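Local coordinates for putative amino acid binding protein (Streptococcus mutans, PDB 4C0R) that binds glutathione, here as its oxidized disulfide, and probably hands it to the cystine ABC importer TcyBC for uptake, at residues G11-F16 with K164-T169; D59-Q64 with Q198-L203. All coordinates share one frame; numbering follows the deposited sequence.

Contact 1: residues G11-F16 with K164-T169. With GDS (oxidized glutathione disulfide), chain C.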
ATOM      1  N   GLY A  11       2.335   9.413  -0.916  1.00  8.92           N
ATOM      2  CA  GLY A  11       1.624  10.172  -1.914  1.00  8.03           C
ATOM      3  C   GLY A  11       2.069   9.886  -3.340  1.00  9.31           C
ATOM      4  O   GLY A  11       1.765  10.686  -4.259  1.00 11.17           O
ATOM      5  N   THR A  12       2.679   8.710  -3.559  1.00  8.92           N
ATOM      6  CA  THR A  12       3.062   8.267  -4.895  1.00  9.91           C
ATOM      7  C   THR A  12       2.567   6.890  -5.261  1.00 10.64           C
ATOM      8  O   THR A  12       3.194   6.161  -6.061  1.00 11.65           O
ATOM      9  CB  THR A  12       4.578   8.298  -5.082  1.00 11.85           C
ATOM     10  OG1 THR A  12       5.170   7.397  -4.146  1.00 15.21           O
ATOM     11  CG2 THR A  12       5.087   9.758  -4.841  1.00 15.30           C
ATOM     12  N   THR A  13       1.434   6.503  -4.689  1.00  8.98           N
ATOM     13  CA  THR A  13       0.869   5.181  -4.864  1.00  7.80           C
ATOM     14  C   THR A  13      -0.617   5.257  -5.239  1.00  7.17           C
ATOM     15  O   THR A  13      -1.491   4.953  -4.412  1.00  8.41           O
ATOM     16  CB  THR A  13       1.100   4.324  -3.599  1.00  8.21           C
ATOM     17  OG1 THR A  13       2.479   4.451  -3.166  1.00  9.08           O
ATOM     18  CG2 THR A  13       0.793   2.863  -3.824  1.00  9.30           C
ATOM     19  N   ASN A  14      -0.863   5.669  -6.449  1.00  8.54           N
ATOM     20  CA  ASN A  14      -2.231   5.780  -6.938  1.00  7.73           C
ATOM     21  C   ASN A  14      -2.840   4.388  -6.963  1.00  7.39           C
ATOM     22  O   ASN A  14      -2.197   3.477  -7.435  1.00  8.78           O
ATOM     23  CB  ASN A  14      -2.133   6.393  -8.337  1.00 10.33           C
ATOM     24  CG  ASN A  14      -3.414   6.541  -9.078  1.00 12.40           C
ATOM     25  OD1 ASN A  14      -4.524   6.397  -8.597  1.00 10.64           O
ATOM     26  ND2 ASN A  14      -3.244   6.816 -10.376  1.00 17.68           N
ATOM     27  N   PRO A  15      -4.074   4.199  -6.454  1.00  7.16           N
ATOM     28  CA  PRO A  15      -5.058   5.170  -5.977  1.00  7.72           C
ATOM     29  C   PRO A  15      -5.209   5.261  -4.470  1.00  7.17           C
ATOM     30  O   PRO A  15      -6.165   5.814  -3.985  1.00  8.90           O
ATOM     31  CB  PRO A  15      -6.338   4.636  -6.552  1.00 10.24           C
ATOM     32  CG  PRO A  15      -6.159   3.149  -6.424  1.00  8.44           C
ATOM     33  CD  PRO A  15      -4.711   2.881  -6.708  1.00  9.32           C
ATOM     34  N   PHE A  16      -4.229   4.760  -3.716  1.00  6.39           N
ATOM     35  CA  PHE A  16      -4.293   4.819  -2.264  1.00  6.44           C
ATOM     36  C   PHE A  16      -3.899   6.169  -1.720  1.00  6.56           C
ATOM     37  O   PHE A  16      -4.500   6.687  -0.796  1.00  7.37           O
ATOM     38  CB  PHE A  16      -3.462   3.678  -1.592  1.00  6.00           C
ATOM     39  CG  PHE A  16      -4.217   2.368  -1.571  1.00  6.49           C
ATOM     40  CD1 PHE A  16      -4.235   1.539  -2.710  1.00  7.44           C
ATOM     41  CD2 PHE A  16      -4.960   1.987  -0.477  1.00  6.37           C
ATOM     42  CE1 PHE A  16      -4.967   0.424  -2.700  1.00  8.53           C
ATOM     43  CE2 PHE A  16      -5.698   0.859  -0.493  1.00  8.47           C
ATOM     44  CZ  PHE A  16      -5.712   0.087  -1.586  1.00  7.91           C
ATOM     45  N   LYS A 164      -2.433  -5.489  -6.750  1.00  8.95           N
ATOM     46  CA  LYS A 164      -3.245  -5.439  -7.933  1.00  8.10           C
ATOM     47  C   LYS A 164      -3.898  -4.096  -8.176  1.00  9.10           C
ATOM     48  O   LYS A 164      -3.922  -3.649  -9.288  1.00  8.79           O
ATOM     49  CB  LYS A 164      -4.348  -6.499  -7.811  1.00  9.71           C
ATOM     50  CG  LYS A 164      -5.121  -6.743  -9.077  1.00 13.07           C
ATOM     51  CD  LYS A 164      -5.856  -8.070  -8.983  1.00 17.46           C
ATOM     52  CE  LYS A 164      -6.389  -8.472 -10.357  1.00 20.56           C
ATOM     53  NZ  LYS A 164      -7.126  -9.733 -10.249  1.00 25.75           N
ATOM     54  N   ILE A 165      -4.476  -3.481  -7.151  1.00  7.26           N
ATOM     55  CA  ILE A 165      -5.264  -2.286  -7.377  1.00  7.10           C
ATOM     56  C   ILE A 165      -4.381  -1.172  -7.995  1.00  8.31           C
ATOM     57  O   ILE A 165      -4.743  -0.566  -9.024  1.00  9.36           O
ATOM     58  CB  ILE A 165      -5.948  -1.830  -6.098  1.00  7.02           C
ATOM     59  CG1 ILE A 165      -7.023  -2.816  -5.620  1.00  7.32           C
ATOM     60  CG2 ILE A 165      -6.589  -0.435  -6.324  1.00  9.80           C
ATOM     61  CD1 ILE A 165      -7.508  -2.607  -4.230  1.00  9.17           C
ATOM     62  N   SER A 166      -3.192  -0.930  -7.447  1.00  7.65           N
ATOM     63  CA  SER A 166      -2.323   0.069  -8.036  1.00  8.11           C
ATOM     64  C   SER A 166      -1.770  -0.366  -9.386  1.00  9.38           C
ATOM     65  O   SER A 166      -1.684   0.421 -10.297  1.00 10.16           O
ATOM     66  CB  SER A 166      -1.158   0.449  -7.123  1.00  9.21           C
ATOM     67  OG  SER A 166      -1.597   1.238  -6.046  1.00  8.44           O
ATOM     68  N   ALA A 167      -1.392  -1.644  -9.495  1.00  8.50           N
ATOM     69  CA  ALA A 167      -0.856  -2.117 -10.776  1.00 10.27           C
ATOM     70  C   ALA A 167      -1.848  -1.862 -11.905  1.00  9.62           C
ATOM     71  O   ALA A 167      -1.489  -1.337 -12.960  1.00 10.83           O
ATOM     72  CB  ALA A 167      -0.500  -3.580 -10.701  1.00 10.19           C
ATOM     73  N   GLU A 168      -3.076  -2.294 -11.698  1.00  8.36           N
ATOM     74  CA  GLU A 168      -4.119  -2.182 -12.712  1.00 10.63           C
ATOM     75  C   GLU A 168      -4.437  -0.724 -12.997  1.00 12.63           C
ATOM     76  O   GLU A 168      -4.592  -0.309 -14.155  1.00 14.43           O
ATOM     77  CB  GLU A 168      -5.350  -2.998 -12.328  1.00 12.25           C
ATOM     78  CG  GLU A 168      -5.081  -4.499 -12.358  1.00 13.62           C
ATOM     79  CD  GLU A 168      -6.317  -5.330 -12.234  1.00 24.21           C
ATOM     80  OE1 GLU A 168      -7.266  -4.938 -11.526  1.00 24.93           O
ATOM     81  OE2 GLU A 168      -6.298  -6.417 -12.842  1.00 32.29           O
ATOM     82  N   THR A 169      -4.506   0.067 -11.937  1.00 10.96           N
ATOM     83  CA  THR A 169      -4.838   1.476 -12.094  1.00 10.83           C
ATOM     84  C   THR A 169      -3.813   2.204 -12.951  1.00 11.50           C
ATOM     85  O   THR A 169      -4.163   2.932 -13.879  1.00 15.62           O
ATOM     86  CB  THR A 169      -4.947   2.173 -10.713  1.00 11.28           C
ATOM     87  OG1 THR A 169      -6.053   1.617  -9.978  1.00 12.70           O
ATOM     88  CG2 THR A 169      -5.071   3.656 -10.876  1.00 15.37           C
TER
HETATM   89  CD1 GDS C 500      10.940   5.541  -2.113  1.00 22.26           C
HETATM   90  N2  GDS C 500      10.298   5.166  -3.380  1.00 25.51           N
HETATM   91  CA2 GDS C 500       9.032   5.761  -3.613  1.00 24.92           C
HETATM   92  C2  GDS C 500       8.969   7.120  -4.216  1.00 20.30           C
HETATM   93  O2  GDS C 500       7.966   7.845  -4.050  1.00 21.41           O
HETATM   94  CB2 GDS C 500       7.735   5.135  -3.271  1.00 19.86           C
HETATM   95  SG2 GDS C 500       7.888   3.454  -2.707  1.00 15.74           S
HETATM   96  N3  GDS C 500      10.110   7.560  -4.992  1.00 19.10           N
HETATM   97  CA3 GDS C 500      10.136   8.921  -5.527  1.00 19.40           C
HETATM   98  C3  GDS C 500      11.120   9.645  -4.611  1.00 20.60           C
HETATM   99  OE3 GDS C 500      11.915  10.524  -5.071  1.00 26.99           O
HETATM  100  OE4 GDS C 500      11.191   9.393  -3.374  1.00 20.30           O
HETATM  101  N4  GDS C 500       5.852   0.968  -3.152  1.00  8.07           N
HETATM  102  CA4 GDS C 500       6.332   0.630  -4.471  1.00 11.90           C
HETATM  103  C4  GDS C 500       7.302  -0.498  -4.395  1.00  9.93           C
HETATM  104  OE5 GDS C 500       7.317  -1.292  -3.405  1.00  9.83           O
HETATM  105  OE6 GDS C 500       8.061  -0.661  -5.390  1.00 10.82           O
HETATM  106  C5  GDS C 500       4.974   2.088  -3.012  1.00  9.18           C
HETATM  107  O5  GDS C 500       4.613   2.712  -4.008  1.00  9.95           O
HETATM  108  CA5 GDS C 500       4.659   2.424  -1.624  1.00  9.91           C
HETATM  109  N5  GDS C 500       4.490   1.387  -0.692  1.00  8.97           N
HETATM  110  CB5 GDS C 500       5.300   3.686  -1.148  1.00 11.40           C
HETATM  111  SG5 GDS C 500       7.062   3.375  -0.853  1.00 11.80           S
HETATM  112  CA6 GDS C 500       3.301  -2.981   0.655  1.00  7.83           C
HETATM  113  C6  GDS C 500       3.907  -2.774   2.034  1.00  8.79           C
HETATM  114  OE7 GDS C 500       5.163  -2.774   2.146  1.00  8.21           O
HETATM  115  OE8 GDS C 500       3.177  -2.592   3.038  1.00  8.94           O
HETATM  116  N6  GDS C 500       1.850  -3.173   0.836  1.00  7.79           N
HETATM  117  CB6 GDS C 500       3.607  -1.840  -0.246  1.00  8.40           C
HETATM  118  CG6 GDS C 500       3.395  -0.512   0.514  1.00  9.54           C
HETATM  119  CD6 GDS C 500       3.358   0.587  -0.527  1.00  7.63           C
HETATM  120  O6  GDS C 500       2.386   0.865  -1.244  1.00  7.04           O

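Contact 2: residues D59-Q64 with Q198-L203. With CD (cadmium ion), chain U.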
ATOM      1  N   ASP A  59       8.290   6.362  14.953  1.00 14.28           N
ATOM      2  CA  ASP A  59       9.144   5.955  16.085  1.00 16.39           C
ATOM      3  C   ASP A  59       9.386   7.126  17.031  1.00 17.57           C
ATOM      4  O   ASP A  59       9.477   6.937  18.244  1.00 19.80           O
ATOM      5  CB  ASP A  59      10.525   5.548  15.590  1.00 13.66           C
ATOM      6  CG  ASP A  59      10.523   4.237  14.816  1.00 18.29           C
ATOM      7  OD1 ASP A  59       9.557   3.461  14.941  1.00 19.68           O
ATOM      8  OD2 ASP A  59      11.498   3.993  14.099  1.00 20.79           O
ATOM      9  N   SER A  60       9.550   8.324  16.490  1.00 16.68           N
ATOM     10  CA  SER A  60       9.898   9.484  17.325  1.00 19.81           C
ATOM     11  C   SER A  60       8.686  10.303  17.783  1.00 21.16           C
ATOM     12  O   SER A  60       8.821  11.337  18.460  1.00 24.12           O
ATOM     13  CB  SER A  60      10.842  10.367  16.556  1.00 20.71           C
ATOM     14  OG  SER A  60      10.218  10.996  15.438  1.00 20.75           O
ATOM     15  N   ASP A  61       7.503   9.843  17.403  1.00 18.30           N
ATOM     16  CA  ASP A  61       6.274  10.605  17.559  1.00 19.02           C
ATOM     17  C   ASP A  61       6.213  11.987  16.900  1.00 18.12           C
ATOM     18  O   ASP A  61       5.371  12.803  17.269  1.00 21.26           O
ATOM     19  CB  ASP A  61       5.817  10.688  19.025  1.00 23.31           C
ATOM     20  CG  ASP A  61       4.697   9.697  19.307  1.00 29.32           C
ATOM     21  OD1 ASP A  61       3.465   9.991  18.945  1.00 26.05           O
ATOM     22  OD2 ASP A  61       5.085   8.625  19.813  1.00 39.14           O
ATOM     23  N   LYS A  62       7.039  12.205  15.876  1.00 15.44           N
ATOM     24  CA  LYS A  62       6.876  13.290  14.944  1.00 14.34           C
ATOM     25  C   LYS A  62       5.557  13.071  14.204  1.00 15.25           C
ATOM     26  O   LYS A  62       4.855  14.004  13.921  1.00 13.09           O
ATOM     27  CB  LYS A  62       8.004  13.326  13.917  1.00 18.95           C
ATOM     28  CG  LYS A  62       7.852  14.373  12.824  1.00 19.42           C
ATOM     29  CD  LYS A  62       9.078  14.351  11.896  1.00 23.20           C
ATOM     30  CE  LYS A  62       9.092  15.490  10.870  1.00 28.56           C
ATOM     31  NZ  LYS A  62      10.422  15.587  10.207  1.00 39.99           N
ATOM     32  N   TYR A  63       5.263  11.819  13.859  1.00 13.22           N
ATOM     33  CA  TYR A  63       4.002  11.513  13.196  1.00 10.75           C
ATOM     34  C   TYR A  63       3.194  10.597  14.099  1.00  9.61           C
ATOM     35  O   TYR A  63       3.766   9.843  14.877  1.00 11.32           O
ATOM     36  CB  TYR A  63       4.237  10.771  11.839  1.00 10.45           C
ATOM     37  CG  TYR A  63       5.093  11.507  10.852  1.00 10.55           C
ATOM     38  CD1 TYR A  63       4.907  12.851  10.605  1.00 12.24           C
ATOM     39  CD2 TYR A  63       6.100  10.842  10.174  1.00 12.12           C
ATOM     40  CE1 TYR A  63       5.711  13.535   9.710  1.00 12.91           C
ATOM     41  CE2 TYR A  63       6.898  11.535   9.260  1.00 13.97           C
ATOM     42  CZ  TYR A  63       6.688  12.866   9.053  1.00 13.87           C
ATOM     43  OH  TYR A  63       7.487  13.547   8.125  1.00 16.26           O
ATOM     44  N   GLN A  64       1.860  10.637  13.995  1.00  9.98           N
ATOM     45  CA  GLN A  64       0.966   9.785  14.783  1.00  9.75           C
ATOM     46  C   GLN A  64       0.302   8.664  13.986  1.00  8.04           C
ATOM     47  O   GLN A  64      -0.003   7.634  14.551  1.00 10.12           O
ATOM     48  CB  GLN A  64      -0.118  10.604  15.480  1.00 12.12           C
ATOM     49  CG  GLN A  64       0.419  11.517  16.580  1.00 12.26           C
ATOM     50  CD  GLN A  64       1.327  12.621  16.073  1.00 13.88           C
ATOM     51  OE1 GLN A  64       0.942  13.434  15.221  1.00 15.20           O
ATOM     52  NE2 GLN A  64       2.542  12.653  16.591  1.00 16.52           N
ATOM     53  N   GLN A 198       3.293   3.996  18.707  1.00 10.31           N
ATOM     54  CA  GLN A 198       2.909   3.000  19.678  1.00 12.83           C
ATOM     55  C   GLN A 198       2.176   3.554  20.891  1.00 13.30           C
ATOM     56  O   GLN A 198       1.369   2.828  21.512  1.00 16.72           O
ATOM     57  CB  GLN A 198       4.165   2.193  20.075  1.00 17.27           C
ATOM     58  CG  GLN A 198       3.816   0.822  20.575  1.00 20.26           C
ATOM     59  CD  GLN A 198       5.052  -0.015  20.808  1.00 24.00           C
ATOM     60  OE1 GLN A 198       6.072   0.489  21.294  1.00 28.94           O
ATOM     61  NE2 GLN A 198       4.960  -1.295  20.495  1.00 23.54           N
ATOM     62  N   ASP A 199       2.389   4.827  21.206  1.00 13.05           N
ATOM     63  CA  ASP A 199       1.720   5.436  22.333  1.00 18.02           C
ATOM     64  C   ASP A 199       0.343   6.013  22.002  1.00 18.11           C
ATOM     65  O   ASP A 199      -0.289   6.629  22.839  1.00 20.15           O
ATOM     66  CB  ASP A 199       2.577   6.502  23.019  1.00 19.07           C
ATOM     67  CG  ASP A 199       2.974   7.621  22.119  1.00 25.46           C
ATOM     68  OD1 ASP A 199       2.479   7.733  20.977  1.00 25.20           O
ATOM     69  OD2 ASP A 199       3.813   8.433  22.564  1.00 30.54           O
ATOM     70  N   GLN A 200      -0.140   5.783  20.794  1.00 13.24           N
ATOM     71  CA  GLN A 200      -1.401   6.413  20.373  1.00 13.76           C
ATOM     72  C   GLN A 200      -2.598   5.481  20.469  1.00 14.29           C
ATOM     73  O   GLN A 200      -3.418   5.423  19.559  1.00 12.35           O
ATOM     74  CB  GLN A 200      -1.268   6.938  18.935  1.00 12.16           C
ATOM     75  CG  GLN A 200      -0.231   8.064  18.793  1.00 13.42           C
ATOM     76  CD  GLN A 200      -0.675   9.343  19.490  1.00 18.79           C
ATOM     77  OE1 GLN A 200      -1.868   9.601  19.586  1.00 20.66           O
ATOM     78  NE2 GLN A 200       0.271  10.137  19.978  1.00 24.36           N
ATOM     79  N   LYS A 201      -2.770   4.790  21.583  1.00 12.71           N
ATOM     80  CA  LYS A 201      -3.873   3.884  21.804  1.00 14.02           C
ATOM     81  C   LYS A 201      -5.255   4.547  21.651  1.00 13.66           C
ATOM     82  O   LYS A 201      -6.173   3.962  21.059  1.00 13.94           O
ATOM     83  CB  LYS A 201      -3.738   3.298  23.225  1.00 16.57           C
ATOM     84  N   ASP A 202      -5.426   5.760  22.195  1.00 14.64           N
ATOM     85  CA  ASP A 202      -6.734   6.377  22.159  1.00 13.14           C
ATOM     86  C   ASP A 202      -7.095   6.738  20.720  1.00 11.59           C
ATOM     87  O   ASP A 202      -8.244   6.628  20.311  1.00 13.33           O
ATOM     88  CB  ASP A 202      -6.785   7.622  23.038  1.00 16.09           C
ATOM     89  CG  ASP A 202      -6.655   7.292  24.532  1.00 23.33           C
ATOM     90  OD1 ASP A 202      -6.932   6.145  24.932  1.00 23.69           O
ATOM     91  OD2 ASP A 202      -6.298   8.201  25.302  1.00 27.17           O
ATOM     92  N   LEU A 203      -6.089   7.205  19.975  1.00 10.95           N
ATOM     93  CA  LEU A 203      -6.316   7.500  18.570  1.00 10.77           C
ATOM     94  C   LEU A 203      -6.710   6.253  17.786  1.00 11.74           C
ATOM     95  O   LEU A 203      -7.630   6.265  16.966  1.00 11.87           O
ATOM     96  CB  LEU A 203      -5.038   8.172  18.041  1.00 14.38           C
ATOM     97  CG  LEU A 203      -5.049   8.697  16.609  1.00 11.12           C
ATOM     98  CD1 LEU A 203      -6.097   9.804  16.414  1.00 12.52           C
ATOM     99  CD2 LEU A 203      -3.699   9.270  16.290  1.00 12.20           C
TER
HETATM  100 CD    CD U1257       3.356  10.710  21.536  0.61104.52          CD
HETATM  101  O   HOH W   1       5.223   6.037  20.550  1.00 21.03           O

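Contact 1: residues G11-F16 with K164-T169
Ser-166, in the first turn of helix 164-173, gives its hydroxyl to the backbone carbonyl of Asn-14: OG lies 2.7 Å from Asn-14 O, above the plane of the carbonyl by 45°. A serine suits this place because its short side chain lets the loop settle almost on the helix; at chi1 -73° the hydroxyl lies beside its own backbone N and faces the loop. The peptide bond leading into Pro-15 is cis, and the proline ring is wedged into the tight, buried part of the contact. Pro-15 CG meets Ile-165 CG2 at 3.6 Å, the two side chains crossing at about a right angle, while Pro-15 CD lies 3.8 Å from Thr-169 OG1. That threonine hydroxyl is satisfied within the helix, donating to Ile-165 O. Beside the proline, the buried Phe-16 brings CE1 to 4.1 Å from Ile-165 CG2, and Ser-166 OG lies near the plane of its ring, at the edge.

The contact is more open to solvent at Asn-14, where a polar amide lies on a methyl: Asn-14 OD1 is 3.6 Å from Thr-169 CG2, and ND2 finds its hydrogen bond farther along the helix, at Glu-173. On the ligand side, Thr-12 OG1 donates to O2 of the bound glutathione disulfide at 2.8 Å and Thr-13 OG1 to its O5 at 2.9 Å. Family 3 solute-binding proteins hold their ligand between two lobes, and this contact probably joins the loop after strand 3-9 of one lobe to helix 164-173 of the other. Leu-228 of helix 219-228 touches Pro-15, Phe-16 and Ile-165, whereas strand 81-96 meets Phe-16 through Asn-89 and the helix through Val-92 and Val-94.

Contact 2: residues D59-Q64 with Q198-L203
Asp-61 and Asp-199 reach toward each other from opposite directions, their carboxylate planes turned 48° apart, with a cadmium ion joining them. Asp-61 OD1 binds the metal at 2.7 Å and Asp-199 OD2 at 2.5 Å. The remaining oxygens are pressed close as well: Asp-61 OD2 is 3.0 Å from Asp-199 OD1, a pair of acceptors with no hydrogen bond between them. Asp-61 lies just past helix 51-59, closing it with a positive phi in a Schellman motif, and its side chain extends toward the other segment. A water links the Asp-61 carboxylate to the backbone of Asp-199, donating to Asp-61 OD2 at 2.7 Å and accepting from Asp-199 N.

Gln-200, in the N-cap position of helix 201-216, bends at chi2 (-68°) and carries its amide back to the aspartate, where NE2 makes a weak hydrogen bond to Asp-61 OD1 at 3.4 Å. A glutamine is long enough to span this gap and supplies an N-H to an oxygen already engaged by the metal. Next to it Gln-64 uses its aliphatic part: Gln-64 CG lies 3.7 Å from Gln-200 NE2, the two amide planes 70° apart. Its OE1 turns elsewhere, to the backbone N of Thr-6. Leu-203, buried against Val-5 and Tyr-42, packs its CD2 on the same aliphatic part, 3.9 Å from Gln-64 CB.

Two acidic groups this close would be expected to repel; the cadmium probably offsets the repulsion, and the water and the weak glutamine N-H add polar contacts to Asp-61. The chemistry is thus that of a surface carboxylate pair whose close approach is consistent with the presence of bound cadmium.

In the fold
From the N terminus, strand 3-9 leads to 11-16, and later 59-64 carries the chain from helix 51-59 into strand 65-71. Residues 164-169 close a loop of 147 intervening residues in contact 1, and 198-203 close one of 133 in contact 2, so the two loops cross. Contact 1 is buried near the centre of the chain and joins the glutathione disulfide pocket to helix 164-173. Contact 2 lies at the surface, where the start of helix 201-216 meets the turn between helix 51-59 and strand 65-71. Strands 65-71 and 191-196 pair antiparallel, so contact 2 closes off the end of that pair. The two centres are 26 Å apart, and the contacts do not touch.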